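PDB 2PO1: probable exosome complex exonuclease 2 from Pyrococcus abyssi, which probably serves as a non-catalytic subunit of the RNA-degrading exosome, helping to shape the active site of its partner Rrp41. Local coordinates for residues R31-R37 / I207-S213; P198-A202 / Y252-A257; A53-L57 / G157-I161; T60-I66 / I141-D147. All coordinates share one frame; numbering follows the deposited sequence.

Contacts 3 and 4 share the mixed sheet that lies within the first exoribonuclease family region, their centres about 7 Å apart: contact 4 pairs strands 60-71 and 135-147, and contact 3 lays helix 152-166 against the neighbouring strand 51-57. Contact 2, about 17 Å from contact 3 between centres, backs strand 197-204 of the four-stranded antiparallel sheet with helix 247-275. Contact 1 brings the loop before strand 39-43 to strand 207-210 and the turn that follows it. Along the chain, contact 1 encloses contacts 3 and 4 and interleaves with contact 2. Its Asp-211 touches Leu-57 at the end of strand 51-57, joining the two halves of an RNase PH-type subunit.

Contact 1 of 4, residues R31-R37 / I207-S213; sequences RGFEDYR and ILVVDPS
Asp-211 is held by two arginines of 31-37 at once. Arg-37 grips its carboxylate side-on: NH2 forms a salt bridge to Asp-211 OD2 at 2.7 Å on the syn side, while NE reaches OD1 at 3.1 Å from above the carboxylate plane, the planes 45° apart. The backbone N of Arg-37 meets the same Asp-211 OD1 at 2.8 Å, nearly along its C-O bond, as a second donor. Arg-31 comes end-on to the main chain instead, NH1 and NH2 both pointing at Asp-211 O (2.6 and 2.9 Å) with the oxygen in the guanidinium plane; its NH1 also salt-bridges OD1, completing a three-residue salt-bridge network. A leucine in place of Arg-37 would probably leave the Asp-211 carboxylate without its side-on partner and take one donor each from Asp-149 O and Gly-150 O.

With CG anti to the backbone N (chi1 -178°), Asp-211 carries its carboxylate out to Arg-37 and against the Tyr-36 ring, which stacks on it, planes 15° apart; Asp-211 CB makes a CH-pi contact 3.6 Å from the ring centroid. At the end of strand 207-210, Val-210 N binds Phe-33 O (2.7 Å); at its start, Ile-207 CG2 sits over one face of the Phe-33 ring. Val-209 and Asp-211 bond by backbone to strand 197-204, Leu-22 of helix 13-23 packs on Phe-33, and Tyr-36 OH reaches Asp-154 of helix 152-166.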
loop_
_atom_site.group_PDB
_atom_site.type_symbol
_atom_site.label_atom_id
_atom_site.label_comp_id
_atom_site.label_asym_id
_atom_site.label_seq_id
_atom_site.Cartn_x
_atom_site.Cartn_y
_atom_site.Cartn_z
ATOM N N ARG C 31 -2.954 42.664 11.659
ATOM C CA ARG C 31 -4.310 42.430 11.213
ATOM C C ARG C 31 -5.293 42.547 12.356
ATOM O O ARG C 31 -4.905 42.326 13.508
ATOM C CB ARG C 31 -4.409 41.011 10.711
ATOM C CG ARG C 31 -4.102 40.847 9.286
ATOM C CD ARG C 31 -4.636 39.504 8.952
ATOM N NE ARG C 31 -3.793 38.424 9.448
ATOM C CZ ARG C 31 -4.182 37.158 9.462
ATOM N NH1 ARG C 31 -5.381 36.826 8.998
ATOM N NH2 ARG C 31 -3.343 36.197 9.848
ATOM N N GLY C 32 -6.550 42.880 12.037
ATOM C CA GLY C 32 -7.637 42.879 13.018
ATOM C C GLY C 32 -8.017 41.429 13.257
ATOM O O GLY C 32 -7.576 40.548 12.515
ATOM N N PHE C 33 -8.836 41.172 14.280
ATOM C CA PHE C 33 -9.263 39.787 14.585
ATOM C C PHE C 33 -10.084 39.207 13.456
ATOM O O PHE C 33 -10.147 37.963 13.269
ATOM C CB PHE C 33 -10.069 39.744 15.899
ATOM C CG PHE C 33 -9.237 40.043 17.153
ATOM C CD1 PHE C 33 -9.864 40.176 18.381
ATOM C CD2 PHE C 33 -7.837 40.167 17.085
ATOM C CE1 PHE C 33 -9.120 40.424 19.520
ATOM C CE2 PHE C 33 -7.099 40.441 18.216
ATOM C CZ PHE C 33 -7.737 40.549 19.439
ATOM N N GLU C 34 -10.709 40.095 12.690
ATOM C CA GLU C 34 -11.614 39.648 11.609
ATOM C C GLU C 34 -11.046 39.852 10.210
ATOM O O GLU C 34 -11.745 39.661 9.215
ATOM C CB GLU C 34 -13.048 40.220 11.762
ATOM C CG GLU C 34 -13.818 39.633 12.971
ATOM C CD GLU C 34 -15.176 40.262 13.165
ATOM O OE1 GLU C 34 -15.575 41.081 12.291
ATOM O OE2 GLU C 34 -15.835 39.929 14.197
ATOM N N ASP C 35 -9.762 40.172 10.122
ATOM C CA ASP C 35 -9.177 40.406 8.821
ATOM C C ASP C 35 -8.492 39.178 8.250
ATOM O O ASP C 35 -7.786 38.473 8.961
ATOM C CB ASP C 35 -8.176 41.525 8.924
ATOM C CG ASP C 35 -8.824 42.808 9.303
ATOM O OD1 ASP C 35 -10.045 42.923 9.119
ATOM O OD2 ASP C 35 -8.136 43.676 9.799
ATOM N N TYR C 36 -8.703 38.966 6.955
ATOM C CA TYR C 36 -7.879 38.043 6.175
ATOM C C TYR C 36 -6.603 38.724 5.839
ATOM O O TYR C 36 -6.584 39.941 5.721
ATOM C CB TYR C 36 -8.606 37.681 4.873
ATOM C CG TYR C 36 -9.445 36.485 5.106
ATOM C CD1 TYR C 36 -10.616 36.582 5.830
ATOM C CD2 TYR C 36 -9.036 35.234 4.657
ATOM C CE1 TYR C 36 -11.384 35.471 6.088
ATOM C CE2 TYR C 36 -9.801 34.140 4.899
ATOM C CZ TYR C 36 -10.951 34.251 5.622
ATOM O OH TYR C 36 -11.710 33.143 5.917
ATOM N N ARG C 37 -5.567 37.917 5.604
ATOM C CA ARG C 37 -4.306 38.408 5.078
ATOM C C ARG C 37 -4.633 38.786 3.667
ATOM O O ARG C 37 -5.699 38.414 3.199
ATOM C CB ARG C 37 -3.284 37.273 5.077
ATOM C CG ARG C 37 -2.794 36.895 6.427
ATOM C CD ARG C 37 -2.080 35.539 6.378
ATOM N NE ARG C 37 -3.027 34.472 6.157
ATOM C CZ ARG C 37 -2.675 33.184 6.058
ATOM N NH1 ARG C 37 -1.388 32.846 6.085
ATOM N NH2 ARG C 37 -3.608 32.235 5.909
ATOM N N ILE C 207 -10.149 34.128 22.512
ATOM C CA ILE C 207 -10.277 35.007 21.379
ATOM C C ILE C 207 -10.263 34.194 20.086
ATOM O O ILE C 207 -9.370 33.352 19.875
ATOM C CB ILE C 207 -9.100 35.999 21.369
ATOM C CG1 ILE C 207 -9.298 37.071 22.428
ATOM C CG2 ILE C 207 -9.016 36.668 20.045
ATOM C CD1 ILE C 207 -8.006 37.719 22.850
ATOM N N LEU C 208 -11.241 34.450 19.212
ATOM C CA LEU C 208 -11.212 33.911 17.856
ATOM C C LEU C 208 -10.713 34.930 16.882
ATOM O O LEU C 208 -11.098 36.090 16.908
ATOM C CB LEU C 208 -12.571 33.416 17.361
ATOM C CG LEU C 208 -13.517 32.534 18.179
ATOM C CD1 LEU C 208 -14.354 31.705 17.294
ATOM C CD2 LEU C 208 -12.859 31.651 19.220
ATOM N N VAL C 209 -9.910 34.453 15.954
ATOM C CA VAL C 209 -9.204 35.316 15.038
ATOM C C VAL C 209 -9.386 34.610 13.684
ATOM O O VAL C 209 -9.112 33.391 13.544
ATOM C CB VAL C 209 -7.783 35.340 15.590
ATOM C CG1 VAL C 209 -6.760 34.368 14.894
ATOM C CG2 VAL C 209 -7.301 36.665 16.068
ATOM N N VAL C 210 -9.890 35.332 12.701
ATOM C CA VAL C 210 -10.148 34.714 11.421
ATOM C C VAL C 210 -8.849 34.634 10.614
ATOM O O VAL C 210 -7.913 35.443 10.797
ATOM C CB VAL C 210 -11.223 35.466 10.628
ATOM C CG1 VAL C 210 -10.662 36.724 10.128
ATOM C CG2 VAL C 210 -11.639 34.638 9.406
ATOM N N ASP C 211 -8.801 33.633 9.740
ATOM C CA ASP C 211 -7.668 33.410 8.848
ATOM C C ASP C 211 -6.352 33.382 9.614
ATOM O O ASP C 211 -5.519 34.258 9.413
ATOM C CB ASP C 211 -7.622 34.472 7.770
ATOM C CG ASP C 211 -6.503 34.261 6.782
ATOM O OD1 ASP C 211 -5.993 35.289 6.296
ATOM O OD2 ASP C 211 -6.145 33.096 6.482
ATOM N N PRO C 212 -6.132 32.313 10.419
ATOM C CA PRO C 212 -4.970 32.192 11.288
ATOM C C PRO C 212 -3.788 31.900 10.389
ATOM O O PRO C 212 -3.930 31.119 9.475
ATOM C CB PRO C 212 -5.306 30.944 12.158
ATOM C CG PRO C 212 -6.218 30.130 11.351
ATOM C CD PRO C 212 -7.006 31.121 10.494
ATOM N N SER C 213 -2.685 32.587 10.573
ATOM C CA SER C 213 -1.439 32.258 9.873
ATOM C C SER C 213 -0.878 31.029 10.576
ATOM O O SER C 213 -1.389 30.613 11.616
ATOM C CB SER C 213 -0.436 33.369 10.067
ATOM O OG SER C 213 -0.165 33.524 11.464
#

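Contact 2 of 4, residues P198-A202 / Y252-A257; sequences PVTFA and YAVETA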
loop_
_atom_site.group_PDB
_atom_site.type_symbol
_atom_site.label_atom_id
_atom_site.label_comp_id
_atom_site.label_asym_id
_atom_site.label_seq_id
_atom_site.Cartn_x
_atom_site.Cartn_y
_atom_site.Cartn_z
ATOM N N PRO C 198 -15.252 28.662 2.662
ATOM C CA PRO C 198 -15.088 28.385 4.096
ATOM C C PRO C 198 -14.463 29.590 4.729
ATOM O O PRO C 198 -13.571 30.235 4.127
ATOM C CB PRO C 198 -14.107 27.207 4.161
ATOM C CG PRO C 198 -13.756 26.867 2.762
ATOM C CD PRO C 198 -14.172 28.043 1.865
ATOM N N VAL C 199 -14.958 29.936 5.911
ATOM C CA VAL C 199 -14.227 30.893 6.692
ATOM C C VAL C 199 -13.794 30.220 7.975
ATOM O O VAL C 199 -14.595 29.572 8.607
ATOM C CB VAL C 199 -15.099 32.119 6.932
ATOM C CG1 VAL C 199 -14.441 33.009 7.909
ATOM C CG2 VAL C 199 -15.363 32.838 5.560
ATOM N N THR C 200 -12.537 30.380 8.365
ATOM C CA THR C 200 -11.966 29.589 9.438
ATOM C C THR C 200 -11.411 30.485 10.515
ATOM O O THR C 200 -10.816 31.484 10.224
ATOM C CB THR C 200 -10.885 28.663 8.881
ATOM O OG1 THR C 200 -11.520 27.618 8.140
ATOM C CG2 THR C 200 -10.091 28.095 9.961
ATOM N N PHE C 201 -11.710 30.157 11.766
ATOM C CA PHE C 201 -11.241 30.920 12.931
ATOM C C PHE C 201 -10.337 30.047 13.774
ATOM O O PHE C 201 -10.612 28.855 13.934
ATOM C CB PHE C 201 -12.433 31.379 13.806
ATOM C CG PHE C 201 -13.462 32.166 13.043
ATOM C CD1 PHE C 201 -14.342 31.524 12.157
ATOM C CD2 PHE C 201 -13.528 33.545 13.176
ATOM C CE1 PHE C 201 -15.264 32.266 11.408
ATOM C CE2 PHE C 201 -14.461 34.286 12.431
ATOM C CZ PHE C 201 -15.312 33.644 11.545
ATOM N N ALA C 202 -9.284 30.639 14.339
ATOM C CA ALA C 202 -8.477 29.984 15.372
ATOM C C ALA C 202 -8.966 30.524 16.691
ATOM O O ALA C 202 -9.153 31.708 16.826
ATOM C CB ALA C 202 -7.025 30.325 15.184
ATOM N N TYR C 252 -21.045 33.488 16.941
ATOM C CA TYR C 252 -20.159 34.529 16.436
ATOM C C TYR C 252 -19.447 34.098 15.162
ATOM O O TYR C 252 -19.367 34.859 14.200
ATOM C CB TYR C 252 -19.094 34.884 17.516
ATOM C CG TYR C 252 -17.957 35.696 16.941
ATOM C CD1 TYR C 252 -16.785 35.066 16.519
ATOM C CD2 TYR C 252 -18.085 37.082 16.745
ATOM C CE1 TYR C 252 -15.787 35.756 15.968
ATOM C CE2 TYR C 252 -17.056 37.805 16.209
ATOM C CZ TYR C 252 -15.913 37.121 15.798
ATOM O OH TYR C 252 -14.851 37.763 15.233
ATOM N N ALA C 253 -18.890 32.878 15.164
ATOM C CA ALA C 253 -18.144 32.398 14.034
ATOM C C ALA C 253 -19.092 32.327 12.811
ATOM O O ALA C 253 -18.720 32.705 11.692
ATOM C CB ALA C 253 -17.592 30.987 14.344
ATOM N N VAL C 254 -20.320 31.839 13.028
ATOM C CA VAL C 254 -21.234 31.605 11.903
ATOM C C VAL C 254 -21.523 32.950 11.277
ATOM O O VAL C 254 -21.379 33.175 10.060
ATOM C CB VAL C 254 -22.568 30.981 12.372
ATOM C CG1 VAL C 254 -23.528 31.010 11.235
ATOM C CG2 VAL C 254 -22.357 29.520 12.809
ATOM N N GLU C 255 -21.874 33.874 12.143
ATOM C CA GLU C 255 -22.249 35.169 11.681
ATOM C C GLU C 255 -21.111 35.900 10.956
ATOM O O GLU C 255 -21.286 36.440 9.872
ATOM C CB GLU C 255 -22.820 35.926 12.869
ATOM C CG GLU C 255 -22.955 37.310 12.637
ATOM C CD GLU C 255 -24.080 37.863 13.453
ATOM O OE1 GLU C 255 -24.662 37.094 14.259
ATOM O OE2 GLU C 255 -24.378 39.066 13.265
ATOM N N THR C 256 -19.933 35.891 11.554
ATOM C CA THR C 256 -18.761 36.509 10.985
ATOM C C THR C 256 -18.312 35.839 9.708
ATOM O O THR C 256 -17.866 36.518 8.826
ATOM C CB THR C 256 -17.620 36.419 11.993
ATOM O OG1 THR C 256 -18.102 36.958 13.201
ATOM C CG2 THR C 256 -16.413 37.201 11.531
ATOM N N ALA C 257 -18.392 34.500 9.640
ATOM C CA ALA C 257 -18.212 33.703 8.426
ATOM C C ALA C 257 -18.983 34.243 7.216
ATOM O O ALA C 257 -18.396 34.450 6.140
ATOM C CB ALA C 257 -18.656 32.280 8.695
#
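Tyr-252 O, belonging to a residue whose ring touches Phe-201, is gripped twice within helix 247-275. Thr-256 N reaches it at 2.9 Å as the ordinary helical bond, and Thr-256 OG1 donates a second bond to Tyr-252 O at 2.6 Å from the opposite face of the carbonyl plane. The threonine torsion (chi1 -53°) that folds OG1 back to this carbonyl sets CG2 anti to its own N, where the methyl meets the edge of the Phe-201 ring, 3.6 Å from CE2.

Phe-201 is the main wedge where the helix packs, through strand 197-204, on one face of the four-stranded antiparallel sheet in the second exoribonuclease family region. Ala-253 CA lies over one face of its ring in a CH-pi contact, 4.2 Å from the centroid and offset toward the rim, while Ala-257 N comes to the edge. The Tyr-252 ring is turned 68° against that of Phe-201, with Tyr-252 CE1 and Phe-201 CE2 4.1 Å apart. Val-199 fits against the next helical turn, its CB 4.0 Å from Ala-257 CB and its CG2 close to Ala-257 O. Tyr-252 OH turns to Glu-34 of the loop before strand 39-43.

Strand and helix are held together by van der Waals and CH-pi contacts, without a polar bond between them: the small alanines let the ring approach the helix backbone, and the threonine hydroxyl is satisfied inside the helix.

Contact 3 of 4, residues A53-L57 / G157-I161; sequences ALVKL and GIAAI
Val-55 CG2 presses against the helix backbone at Ala-159, 3.4 Å from CA, tighter than carbons usually pack, and 3.5 Å from Ala-159 CB. The same Val-55 methyl is 3.6 Å from Ile-158 CG2, so it fills the angle between the two helical residues, the valine and isoleucine side chains crossing at about a right angle. With CG1 of Val-55 anti to the backbone N (chi1 174°), that second branch also turns to Ile-158 CG2. On either side of this centre, Ala-53 CB touches Ala-159 O (3.2 Å) and Leu-57 CD1 meets Ile-158 CD1 (3.9 Å).

Behind the first shell, Ile-41 of strand 39-43 packs on both Val-55 and Ile-158. Val-55 and Ala-53 are fixed by backbone bonds to Val-62 and Val-64 of strand 60-71, two residues that also touch Ala-159. Leu-57 lies at the edge of this apolar layer, touching Ala-155 and Asp-154 at the start of the helix and Asp-211.

The segment axes are 7.4 Å apart, a closeness the small alanines permit. A helix packed lengthwise, nearly antiparallel (158°) to strand 51-57, on one face of a mixed sheet is consistent with the S5-like alpha+beta fold of RNase PH family proteins.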
loop_
_atom_site.group_PDB
_atom_site.type_symbol
_atom_site.label_atom_id
_atom_site.label_comp_id
_atom_site.label_asym_id
_atom_site.label_seq_id
_atom_site.Cartn_x
_atom_site.Cartn_y
_atom_site.Cartn_z
ATOM N N ALA C 53 -7.360 27.390 -10.154
ATOM C CA ALA C 53 -7.341 28.643 -9.421
ATOM C C ALA C 53 -6.089 28.523 -8.584
ATOM O O ALA C 53 -5.786 27.446 -7.982
ATOM C CB ALA C 53 -8.607 28.794 -8.492
ATOM N N LEU C 54 -5.304 29.577 -8.630
ATOM C CA LEU C 54 -4.200 29.748 -7.684
ATOM C C LEU C 54 -4.742 30.734 -6.639
ATOM O O LEU C 54 -5.154 31.849 -7.016
ATOM C CB LEU C 54 -2.985 30.347 -8.400
ATOM C CG LEU C 54 -1.790 30.557 -7.473
ATOM C CD1 LEU C 54 -1.224 29.248 -6.937
ATOM C CD2 LEU C 54 -0.753 31.209 -8.216
ATOM N N VAL C 55 -4.789 30.312 -5.367
ATOM C CA VAL C 55 -5.189 31.192 -4.269
ATOM C C VAL C 55 -4.045 31.413 -3.300
ATOM O O VAL C 55 -3.359 30.487 -2.965
ATOM C CB VAL C 55 -6.441 30.682 -3.551
ATOM C CG1 VAL C 55 -6.765 31.518 -2.336
ATOM C CG2 VAL C 55 -7.627 30.785 -4.525
ATOM N N LYS C 56 -3.813 32.673 -2.919
ATOM C CA LYS C 56 -2.833 33.028 -1.898
ATOM C C LYS C 56 -3.576 33.730 -0.799
ATOM O O LYS C 56 -4.264 34.717 -1.085
ATOM C CB LYS C 56 -1.761 33.955 -2.489
ATOM C CG LYS C 56 -1.082 33.345 -3.712
ATOM C CD LYS C 56 0.130 34.165 -4.162
ATOM C CE LYS C 56 0.458 33.849 -5.613
ATOM N NZ LYS C 56 1.314 34.922 -6.261
ATOM N N LEU C 57 -3.472 33.186 0.421
ATOM C CA LEU C 57 -3.907 33.862 1.634
ATOM C C LEU C 57 -2.597 34.247 2.308
ATOM O O LEU C 57 -1.924 33.389 2.866
ATOM C CB LEU C 57 -4.678 32.892 2.525
ATOM C CG LEU C 57 -6.183 32.975 2.503
ATOM C CD1 LEU C 57 -6.843 33.180 1.090
ATOM C CD2 LEU C 57 -6.839 31.856 3.299
ATOM N N GLY C 157 -10.707 25.929 -0.059
ATOM C CA GLY C 157 -12.085 26.055 -0.502
ATOM C C GLY C 157 -12.285 27.198 -1.497
ATOM O O GLY C 157 -13.095 27.105 -2.419
ATOM N N ILE C 158 -11.580 28.291 -1.275
ATOM C CA ILE C 158 -11.650 29.464 -2.174
ATOM C C ILE C 158 -11.136 29.022 -3.517
ATOM O O ILE C 158 -11.816 29.153 -4.526
ATOM C CB ILE C 158 -10.811 30.594 -1.668
ATOM C CG1 ILE C 158 -11.501 31.230 -0.473
ATOM C CG2 ILE C 158 -10.636 31.699 -2.704
ATOM C CD1 ILE C 158 -10.532 32.055 0.356
ATOM N N ALA C 159 -9.955 28.427 -3.526
ATOM C CA ALA C 159 -9.391 27.904 -4.784
ATOM C C ALA C 159 -10.320 26.909 -5.457
ATOM O O ALA C 159 -10.405 26.904 -6.668
ATOM C CB ALA C 159 -8.052 27.274 -4.542
ATOM N N ALA C 160 -11.007 26.061 -4.670
ATOM C CA ALA C 160 -11.789 24.943 -5.242
ATOM C C ALA C 160 -12.981 25.539 -5.944
ATOM O O ALA C 160 -13.230 25.261 -7.116
ATOM C CB ALA C 160 -12.221 23.923 -4.177
ATOM N N ILE C 161 -13.688 26.439 -5.273
ATOM C CA ILE C 161 -14.859 26.972 -5.896
ATOM C C ILE C 161 -14.466 27.927 -7.028
ATOM O O ILE C 161 -15.184 28.043 -8.043
ATOM C CB ILE C 161 -15.855 27.626 -4.883
ATOM C CG1 ILE C 161 -17.209 27.877 -5.573
ATOM C CG2 ILE C 161 -15.280 28.851 -4.284
ATOM C CD1 ILE C 161 -17.945 26.495 -5.823
#

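Contact 4 of 4, residues T60-I66 / I141-D147; sequences TQVLVGI and IDVHVLD
A classic beta bulge marks one end of this antiparallel ladder, where Leu-146 and Asp-147 together face Gln-61. Gln-61 O accepts from both: Leu-146 N at 2.9 Å is tilted from the carbonyl plane, while Asp-147 N at 3.1 Å lies in that plane on a lone pair. Gln-61 N returns a bond to Asp-147 O (2.8 Å). Beyond the bulge the register is regular, with Leu-63/His-144 and Gly-65/Asp-142 as hydrogen-bonded pairs, two bonds each.

Between them the valines and isoleucines of the non-hydrogen-bonded pairs share one face. Val-64 uses both branches: CG1, anti to the backbone N (chi1 171°), is 3.6 Å from Ile-141 CG2, and CG2 is 3.9 Å from Val-143 CG2. With an alanine at Val-64, CG1 and CG2 are gone, and a gap is likely to open between Ile-141, Val-143 and Ala-159 of the helix. Ile-66 lies alongside Ile-141 and points the same way, Ile-66 CD1 to Ile-141 CG1 being 3.9 Å.

The other face is more polar. Gln-61 and Asp-147 run side by side, Gln-61 CG 3.9 Å from Asp-147 CB. Another protein chain meets this face: the partner of Asp-142 is a basic side chain of that chain, an acidic one bonds His-144 NE2, and a polar one bonds Asp-147.

The valine face is covered by helix 152-166, through Leu-152, Ala-155, Ile-156 and Ala-159. Strand 60-71 is flanked in the sheet by 51-57, and strand 135-147 by 82-89.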
loop_
_atom_site.group_PDB
_atom_site.type_symbol
_atom_site.label_atom_id
_atom_site.label_comp_id
_atom_site.label_asym_id
_atom_site.label_seq_id
_atom_site.Cartn_x
_atom_site.Cartn_y
_atom_site.Cartn_z
ATOM N N THR C 60 0.261 31.669 2.244
ATOM C CA THR C 60 -0.312 30.369 1.963
ATOM C C THR C 60 -0.711 30.361 0.491
ATOM O O THR C 60 -1.404 31.253 0.014
ATOM C CB THR C 60 -1.583 30.102 2.820
ATOM O OG1 THR C 60 -1.188 29.751 4.145
ATOM C CG2 THR C 60 -2.393 28.971 2.239
ATOM N N GLN C 61 -0.286 29.342 -0.257
ATOM C CA GLN C 61 -0.667 29.289 -1.674
ATOM C C GLN C 61 -1.196 27.951 -1.957
ATOM O O GLN C 61 -0.564 26.963 -1.615
ATOM C CB GLN C 61 0.559 29.428 -2.536
ATOM C CG GLN C 61 1.326 30.622 -2.158
ATOM C CD GLN C 61 2.081 31.148 -3.322
ATOM O OE1 GLN C 61 1.585 31.110 -4.438
ATOM N NE2 GLN C 61 3.277 31.629 -3.084
ATOM N N VAL C 62 -2.338 27.881 -2.634
ATOM C CA VAL C 62 -2.795 26.588 -3.027
ATOM C C VAL C 62 -3.292 26.646 -4.466
ATOM O O VAL C 62 -3.852 27.647 -4.890
ATOM C CB VAL C 62 -3.868 26.046 -2.078
ATOM C CG1 VAL C 62 -3.785 26.645 -0.694
ATOM C CG2 VAL C 62 -5.157 26.150 -2.661
ATOM N N LEU C 63 -2.986 25.616 -5.242
ATOM C CA LEU C 63 -3.451 25.539 -6.611
ATOM C C LEU C 63 -4.474 24.488 -6.652
ATOM O O LEU C 63 -4.223 23.334 -6.171
ATOM C CB LEU C 63 -2.345 24.935 -7.465
ATOM C CG LEU C 63 -2.002 25.481 -8.828
ATOM C CD1 LEU C 63 -1.042 24.511 -9.626
ATOM C CD2 LEU C 63 -3.205 26.105 -9.657
ATOM N N VAL C 64 -5.571 24.769 -7.331
ATOM C CA VAL C 64 -6.543 23.716 -7.568
ATOM C C VAL C 64 -6.748 23.591 -9.029
ATOM O O VAL C 64 -6.837 24.606 -9.773
ATOM C CB VAL C 64 -7.930 24.039 -6.886
ATOM C CG1 VAL C 64 -9.038 23.036 -7.325
ATOM C CG2 VAL C 64 -7.735 23.996 -5.464
ATOM N N GLY C 65 -6.761 22.348 -9.477
ATOM C CA GLY C 65 -7.025 22.069 -10.894
ATOM C C GLY C 65 -8.313 21.279 -10.953
ATOM O O GLY C 65 -8.583 20.471 -10.057
ATOM N N ILE C 66 -9.139 21.553 -11.973
ATOM C CA ILE C 66 -10.356 20.787 -12.214
ATOM C C ILE C 66 -10.131 20.029 -13.461
ATOM O O ILE C 66 -9.726 20.596 -14.459
ATOM C CB ILE C 66 -11.604 21.701 -12.417
ATOM C CG1 ILE C 66 -11.799 22.641 -11.216
ATOM C CG2 ILE C 66 -12.823 20.864 -12.727
ATOM C CD1 ILE C 66 -12.133 22.001 -9.876
ATOM N N ILE C 141 -11.589 17.505 -8.341
ATOM C CA ILE C 141 -11.117 18.703 -7.747
ATOM C C ILE C 141 -9.785 18.298 -7.124
ATOM O O ILE C 141 -9.748 17.551 -6.146
ATOM C CB ILE C 141 -12.028 19.252 -6.684
ATOM C CG1 ILE C 141 -13.435 19.414 -7.244
ATOM C CG2 ILE C 141 -11.426 20.549 -6.149
ATOM C CD1 ILE C 141 -14.401 19.973 -6.250
ATOM N N ASP C 142 -8.699 18.705 -7.772
ATOM C CA ASP C 142 -7.399 18.249 -7.310
ATOM C C ASP C 142 -6.696 19.462 -6.712
ATOM O O ASP C 142 -6.461 20.507 -7.397
ATOM C CB ASP C 142 -6.593 17.578 -8.409
ATOM C CG ASP C 142 -7.059 16.205 -8.694
ATOM O OD1 ASP C 142 -7.452 15.957 -9.858
ATOM O OD2 ASP C 142 -7.139 15.371 -7.758
ATOM N N VAL C 143 -6.395 19.343 -5.429
ATOM C CA VAL C 143 -5.920 20.496 -4.657
ATOM C C VAL C 143 -4.479 20.177 -4.385
ATOM O O VAL C 143 -4.175 19.125 -3.759
ATOM C CB VAL C 143 -6.558 20.646 -3.290
ATOM C CG1 VAL C 143 -5.884 21.848 -2.556
ATOM C CG2 VAL C 143 -8.117 20.776 -3.384
ATOM N N HIS C 144 -3.611 21.042 -4.913
ATOM C CA HIS C 144 -2.210 20.967 -4.725
ATOM C C HIS C 144 -1.787 22.121 -3.811
ATOM O O HIS C 144 -1.692 23.309 -4.251
ATOM C CB HIS C 144 -1.532 21.106 -6.090
ATOM C CG HIS C 144 -0.487 20.082 -6.340
ATOM N ND1 HIS C 144 -0.763 18.738 -6.329
ATOM C CD2 HIS C 144 0.815 20.197 -6.703
ATOM C CE1 HIS C 144 0.342 18.064 -6.585
ATOM N NE2 HIS C 144 1.297 18.929 -6.868
ATOM N N VAL C 145 -1.540 21.813 -2.538
ATOM C CA VAL C 145 -1.173 22.912 -1.595
ATOM C C VAL C 145 0.306 23.181 -1.910
ATOM O O VAL C 145 1.081 22.237 -1.903
ATOM C CB VAL C 145 -1.436 22.543 -0.130
ATOM C CG1 VAL C 145 -0.719 23.529 0.826
ATOM C CG2 VAL C 145 -2.931 22.527 0.127
ATOM N N LEU C 146 0.651 24.422 -2.285
ATOM C CA LEU C 146 2.017 24.760 -2.706
ATOM C C LEU C 146 2.848 25.437 -1.614
ATOM O O LEU C 146 4.046 25.394 -1.688
ATOM C CB LEU C 146 2.035 25.679 -3.920
ATOM C CG LEU C 146 1.309 25.206 -5.164
ATOM C CD1 LEU C 146 1.342 26.322 -6.154
ATOM C CD2 LEU C 146 1.956 23.889 -5.700
ATOM N N ASP C 147 2.221 26.040 -0.601
ATOM C CA ASP C 147 2.994 26.720 0.452
ATOM C C ASP C 147 2.030 26.840 1.582
ATOM O O ASP C 147 1.001 27.434 1.414
ATOM C CB ASP C 147 3.378 28.132 0.006
ATOM C CG ASP C 147 4.756 28.555 0.475
ATOM O OD1 ASP C 147 5.178 29.644 0.036
ATOM O OD2 ASP C 147 5.442 27.835 1.242
#